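Local coordinates for myosin-2 (PDB 6IXO), which carries organelles and other cargo along actin cables in budding yeast as a class V myosin, this chain being its globular cargo-binding tail domain, at residues E64-R67 / Q73-S76; S211-M216 / K272-T277. All blocks are in the same frame, centred on the assembly; numbering follows the deposited sequence.

Interaction 1 (E64-R67 / Q73-S76)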
loop_
_atom_site.group_PDB
_atom_site.type_symbol
_atom_site.label_atom_id
_atom_site.label_comp_id
_atom_site.label_asym_id
_atom_site.label_seq_id
_atom_site.Cartn_x
_atom_site.Cartn_y
_atom_site.Cartn_z
ATOM N N GLU A 64 17.532 23.324 -12.103
ATOM C CA GLU A 64 18.278 24.585 -12.185
ATOM C C GLU A 64 19.727 24.323 -11.809
ATOM O O GLU A 64 20.648 24.875 -12.425
ATOM C CB GLU A 64 17.692 25.674 -11.282
ATOM C CG GLU A 64 16.447 26.289 -11.819
ATOM C CD GLU A 64 16.663 26.901 -13.184
ATOM O OE1 GLU A 64 17.595 27.714 -13.333
ATOM O OE2 GLU A 64 15.905 26.559 -14.111
ATOM N N MET A 65 19.931 23.466 -10.802
ATOM C CA MET A 65 21.293 23.090 -10.437
ATOM C C MET A 65 22.028 22.462 -11.625
ATOM O O MET A 65 23.180 22.819 -11.921
ATOM C CB MET A 65 21.280 22.132 -9.258
ATOM C CG MET A 65 21.015 22.808 -7.938
ATOM S SD MET A 65 20.922 21.542 -6.657
ATOM C CE MET A 65 20.733 22.564 -5.200
ATOM N N TRP A 66 21.361 21.543 -12.324
ATOM C CA TRP A 66 21.984 20.955 -13.512
ATOM C C TRP A 66 22.261 21.992 -14.586
ATOM O O TRP A 66 23.350 22.015 -15.147
ATOM C CB TRP A 66 21.123 19.849 -14.093
ATOM C CG TRP A 66 21.112 18.662 -13.231
ATOM C CD1 TRP A 66 21.998 18.357 -12.237
ATOM C CD2 TRP A 66 20.155 17.610 -13.259
ATOM N NE1 TRP A 66 21.650 17.171 -11.654
ATOM C CE2 TRP A 66 20.523 16.689 -12.264
ATOM C CE3 TRP A 66 19.032 17.352 -14.045
ATOM C CZ2 TRP A 66 19.815 15.529 -12.030
ATOM C CZ3 TRP A 66 18.302 16.202 -13.794
ATOM C CH2 TRP A 66 18.705 15.298 -12.797
ATOM N N ARG A 67 21.271 22.832 -14.873
ATOM C CA ARG A 67 21.422 23.890 -15.873
ATOM C C ARG A 67 22.653 24.763 -15.621
ATOM O O ARG A 67 23.320 25.229 -16.562
ATOM C CB ARG A 67 20.158 24.745 -15.887
ATOM C CG ARG A 67 20.254 25.998 -16.718
ATOM C CD ARG A 67 19.196 26.971 -16.285
ATOM N NE ARG A 67 19.354 28.221 -17.007
ATOM C CZ ARG A 67 18.745 29.352 -16.686
ATOM N NH1 ARG A 67 17.926 29.389 -15.638
ATOM N NH2 ARG A 67 18.965 30.442 -17.419
ATOM N N GLN A 73 26.550 20.219 -6.133
ATOM C CA GLN A 73 25.496 20.707 -5.252
ATOM C C GLN A 73 24.274 19.793 -5.382
ATOM O O GLN A 73 23.578 19.552 -4.399
ATOM C CB GLN A 73 25.093 22.153 -5.561
ATOM C CG GLN A 73 26.073 23.234 -5.078
ATOM C CD GLN A 73 27.347 23.322 -5.900
ATOM O OE1 GLN A 73 27.477 22.702 -6.969
ATOM N NE2 GLN A 73 28.296 24.114 -5.406
ATOM N N SER A 74 24.015 19.297 -6.595
ATOM C CA SER A 74 22.837 18.463 -6.816
ATOM C C SER A 74 23.007 17.125 -6.118
ATOM O O SER A 74 22.053 16.577 -5.555
ATOM C CB SER A 74 22.583 18.254 -8.308
ATOM O OG SER A 74 23.614 17.481 -8.897
ATOM N N GLU A 75 24.227 16.608 -6.116
ATOM C CA GLU A 75 24.455 15.321 -5.488
ATOM C C GLU A 75 24.228 15.398 -3.970
ATOM O O GLU A 75 23.567 14.533 -3.388
ATOM C CB GLU A 75 25.854 14.820 -5.815
ATOM C CG GLU A 75 25.839 13.382 -6.316
ATOM C CD GLU A 75 27.231 12.793 -6.473
ATOM O OE1 GLU A 75 27.395 11.581 -6.194
ATOM O OE2 GLU A 75 28.156 13.539 -6.872
ATOM N N SER A 76 24.764 16.449 -3.351
ATOM C CA SER A 76 24.535 16.766 -1.940
ATOM C C SER A 76 23.047 16.910 -1.612
ATOM O O SER A 76 22.509 16.261 -0.696
ATOM C CB SER A 76 25.280 18.057 -1.582
ATOM O OG SER A 76 24.726 18.699 -0.448
#

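Interaction 2 (S211-M216 / K272-T277). With SO4 (sulfate ion), chain B.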
loop_
_atom_site.group_PDB
_atom_site.type_symbol
_atom_site.label_atom_id
_atom_site.label_comp_id
_atom_site.label_asym_id
_atom_site.label_seq_id
_atom_site.Cartn_x
_atom_site.Cartn_y
_atom_site.Cartn_z
ATOM N N SER A 211 -10.518 4.260 3.029
ATOM C CA SER A 211 -9.535 5.336 3.116
ATOM C C SER A 211 -8.430 5.078 2.100
ATOM O O SER A 211 -7.972 6.000 1.416
ATOM C CB SER A 211 -8.992 5.423 4.543
ATOM O OG SER A 211 -8.026 6.458 4.653
ATOM N N ILE A 212 -8.010 3.818 1.966
ATOM C CA ILE A 212 -7.045 3.502 0.913
ATOM C C ILE A 212 -7.625 3.842 -0.441
ATOM O O ILE A 212 -6.985 4.511 -1.257
ATOM C CB ILE A 212 -6.649 2.048 0.942
ATOM C CG1 ILE A 212 -5.860 1.770 2.226
ATOM C CG2 ILE A 212 -5.733 1.691 -0.243
ATOM C CD1 ILE A 212 -5.568 0.294 2.434
ATOM N N TYR A 213 -8.854 3.396 -0.681
ATOM C CA TYR A 213 -9.490 3.689 -1.966
ATOM C C TYR A 213 -9.551 5.172 -2.292
ATOM O O TYR A 213 -9.141 5.613 -3.404
ATOM C CB TYR A 213 -10.927 3.101 -1.959
ATOM C CG TYR A 213 -11.707 3.464 -3.210
ATOM C CD1 TYR A 213 -11.601 2.695 -4.361
ATOM C CD2 TYR A 213 -12.556 4.564 -3.230
ATOM C CE1 TYR A 213 -12.328 2.999 -5.500
ATOM C CE2 TYR A 213 -13.292 4.882 -4.368
ATOM C CZ TYR A 213 -13.167 4.095 -5.499
ATOM O OH TYR A 213 -13.889 4.384 -6.631
ATOM N N TRP A 214 -10.079 5.975 -1.359
ATOM C CA TRP A 214 -10.320 7.397 -1.679
ATOM C C TRP A 214 -9.033 8.220 -1.738
ATOM O O TRP A 214 -8.947 9.159 -2.530
ATOM C CB TRP A 214 -11.290 8.013 -0.675
ATOM C CG TRP A 214 -12.682 7.663 -1.006
ATOM C CD1 TRP A 214 -13.526 6.817 -0.307
ATOM C CD2 TRP A 214 -13.399 8.080 -2.172
ATOM N NE1 TRP A 214 -14.733 6.731 -0.968
ATOM C CE2 TRP A 214 -14.676 7.490 -2.112
ATOM C CE3 TRP A 214 -13.080 8.906 -3.263
ATOM C CZ2 TRP A 214 -15.643 7.699 -3.103
ATOM C CZ3 TRP A 214 -14.033 9.114 -4.234
ATOM C CH2 TRP A 214 -15.301 8.511 -4.152
ATOM N N CYS A 215 -8.021 7.856 -0.931
ATOM C CA CYS A 215 -6.711 8.559 -0.984
ATOM C C CYS A 215 -6.050 8.290 -2.320
ATOM O O CYS A 215 -5.522 9.208 -2.987
ATOM C CB CYS A 215 -5.789 8.113 0.191
ATOM S SG CYS A 215 -6.306 8.871 1.755
ATOM N N MET A 216 -6.087 7.029 -2.744
ATOM C CA MET A 216 -5.537 6.676 -4.054
ATOM C C MET A 216 -6.289 7.307 -5.199
ATOM O O MET A 216 -5.677 7.818 -6.157
ATOM C CB MET A 216 -5.509 5.169 -4.219
ATOM C CG MET A 216 -4.517 4.585 -3.226
ATOM S SD MET A 216 -3.731 3.159 -3.917
ATOM C CE MET A 216 -2.570 2.755 -2.620
ATOM N N LYS A 272 -16.400 -5.586 -4.464
ATOM C CA LYS A 272 -17.172 -5.531 -5.680
ATOM C C LYS A 272 -17.533 -4.114 -6.139
ATOM O O LYS A 272 -17.671 -3.872 -7.321
ATOM C CB LYS A 272 -18.471 -6.358 -5.519
ATOM C CG LYS A 272 -18.235 -7.853 -5.448
ATOM C CD LYS A 272 -19.560 -8.583 -5.269
ATOM C CE LYS A 272 -19.384 -9.952 -4.625
ATOM N NZ LYS A 272 -18.932 -11.046 -5.532
ATOM N N THR A 273 -17.714 -3.176 -5.225
ATOM C CA THR A 273 -18.100 -1.857 -5.687
ATOM C C THR A 273 -16.909 -0.918 -5.782
ATOM O O THR A 273 -17.070 0.255 -6.126
ATOM C CB THR A 273 -19.135 -1.236 -4.776
ATOM O OG1 THR A 273 -18.723 -1.408 -3.415
ATOM C CG2 THR A 273 -20.448 -1.923 -5.006
ATOM N N HIS A 274 -15.721 -1.433 -5.486
ATOM C CA HIS A 274 -14.529 -0.579 -5.452
ATOM C C HIS A 274 -13.452 -1.059 -6.384
ATOM O O HIS A 274 -12.270 -0.887 -6.119
ATOM C CB HIS A 274 -14.003 -0.476 -4.016
ATOM C CG HIS A 274 -14.874 0.381 -3.169
ATOM N ND1 HIS A 274 -16.032 -0.086 -2.587
ATOM C CD2 HIS A 274 -14.843 1.714 -2.940
ATOM C CE1 HIS A 274 -16.652 0.918 -1.983
ATOM N NE2 HIS A 274 -15.945 2.020 -2.177
ATOM N N GLY A 275 -13.868 -1.667 -7.484
ATOM C CA GLY A 275 -12.936 -1.920 -8.567
ATOM C C GLY A 275 -12.251 -3.272 -8.574
ATOM O O GLY A 275 -11.529 -3.599 -9.507
ATOM N N LEU A 276 -12.457 -4.075 -7.546
ATOM C CA LEU A 276 -11.802 -5.364 -7.547
ATOM C C LEU A 276 -12.729 -6.433 -8.087
ATOM O O LEU A 276 -13.923 -6.405 -7.838
ATOM C CB LEU A 276 -11.348 -5.736 -6.145
ATOM C CG LEU A 276 -10.433 -4.783 -5.385
ATOM C CD1 LEU A 276 -9.923 -5.563 -4.235
ATOM C CD2 LEU A 276 -9.282 -4.316 -6.242
ATOM N N THR A 277 -12.180 -7.392 -8.808
ATOM C CA THR A 277 -12.979 -8.519 -9.260
ATOM C C THR A 277 -12.440 -9.799 -8.634
ATOM O O THR A 277 -13.020 -10.872 -8.787
ATOM C CB THR A 277 -12.979 -8.631 -10.792
ATOM O OG1 THR A 277 -11.646 -8.423 -11.276
ATOM C CG2 THR A 277 -13.902 -7.579 -11.402
HETATM S S SO4 B . -17.844 4.746 -0.868
HETATM O O1 SO4 B . -18.499 3.523 -0.414
HETATM O O2 SO4 B . -17.549 5.605 0.277
HETATM O O3 SO4 B . -18.722 5.444 -1.802
HETATM O O4 SO4 B . -16.598 4.407 -1.543
#

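Interaction 1 (E64-R67 / Q73-S76)
Met65 and Ser74 bring two consecutive helices, 53-67 and 71-90, together just beside the short turn that joins them. Their CA atoms are 6.1 Å apart, the closest CA pair of the two segments. At this spacing the Met65 thioether and the small Ser74 side chain lie between the backbones.

Met65 gives the larger share from its helix. Its chain runs straight out beyond CG, with chi2 and chi3 both near 176°, so the sulfur reaches the backbone of the facing helix. SD of Met65 lies 3.6 Å from CA of Ser74 and 4.0 Å from the carbonyl carbon of Gln73. The contact is van der Waals in kind. Leu23 of helix 20-32 also packs on Met65.

Ser74 points toward helix 53-67, and its OG lies at the edge of the Trp66 indole, near the ring plane. NE1 of Trp66 is 3.6 Å from CB of Ser74, and 3.4 Å from OG of Ser74. The hydroxyl has a firmer partner in its own helix: it is hydrogen-bonded to the carbonyl oxygen of Thr71, one turn back. That bond fits the torsion of Ser74, which sets OG between the backbone N and the carbonyl carbon (chi1 67°). Trp66 also packs on other helices. It makes an edge-to-face pair with Tyr140 and packs on Leu143, Val144 and Leu147 of helix 134-180, and on Phe114 and Ala118 of helix 97-124.

Gln73 starts toward helix 53-67, but its amide turns away, leaving its CB 4.4 Å from SD of Met65. NH1 of Arg67 forms a salt bridge with Glu64 and is also hydrogen-bonded to Gln415; neither bond crosses the contact. Between these two segments the contact is therefore mainly van der Waals packing, with the serine hydroxyl turned back to its own backbone.

Interaction 2 (S211-M216 / K272-T277)
Tyr213 and His274 form a T-shaped aromatic pair between helix 202-218 and segment 272-277, at the C-terminal part of helix 254-273 and the loop after it. The planes stand at 89°, with centroids 4.6 Å apart. The imidazole comes edge first: CD2 of His274 sits over the centre of the phenol face, 3.6 Å from CG of Tyr213. Tyr213 reaches across with CG anti to its backbone N (chi1 175°). Further rings extend the cluster, with Trp270 stacked on His274 and Phe226 edge-to-face with Tyr213.

The hydrogen bonds that join His274 and Trp214 run through a sulfate ion, probably from the crystallisation liquor. His274 NE2 gives a nearly straight bond to sulfate O4, 2.6 Å long at 170°. Trp214 NE1 adds two weak bonds, 3.0 Å to sulfate O4 and 3.3 Å to sulfate O2. The other imidazole nitrogen, ND1, bonds to the carbonyl oxygen of Trp270. In this crystal both nitrogens are held, which should limit rotation of the ring.

With ND1 facing a carbonyl oxygen and NE2 an anion, the pattern is consistent with both nitrogens being protonated, and so with an imidazolium, while the sulfate is bound.

Both contacts lie in the cargo-binding tail domain but share no helix, and their centres are 39 Å apart. Interaction 1 is partly buried, well away from the middle of the chain, and joins neighbouring helices across a short turn. Interaction 2 is a surface contact nearer the middle. It brings together parts separated by 55 residues, most of them helical. The chemistry differs accordingly. At 64-67 and 73-76 a thioether and a small residue lie between closely spaced backbones. At 211-216 and 272-277 rings span a wider gap, and a sulfate, probably from the crystallisation liquor, links the two sides. Helix 97-124 packs on the first segment of each contact.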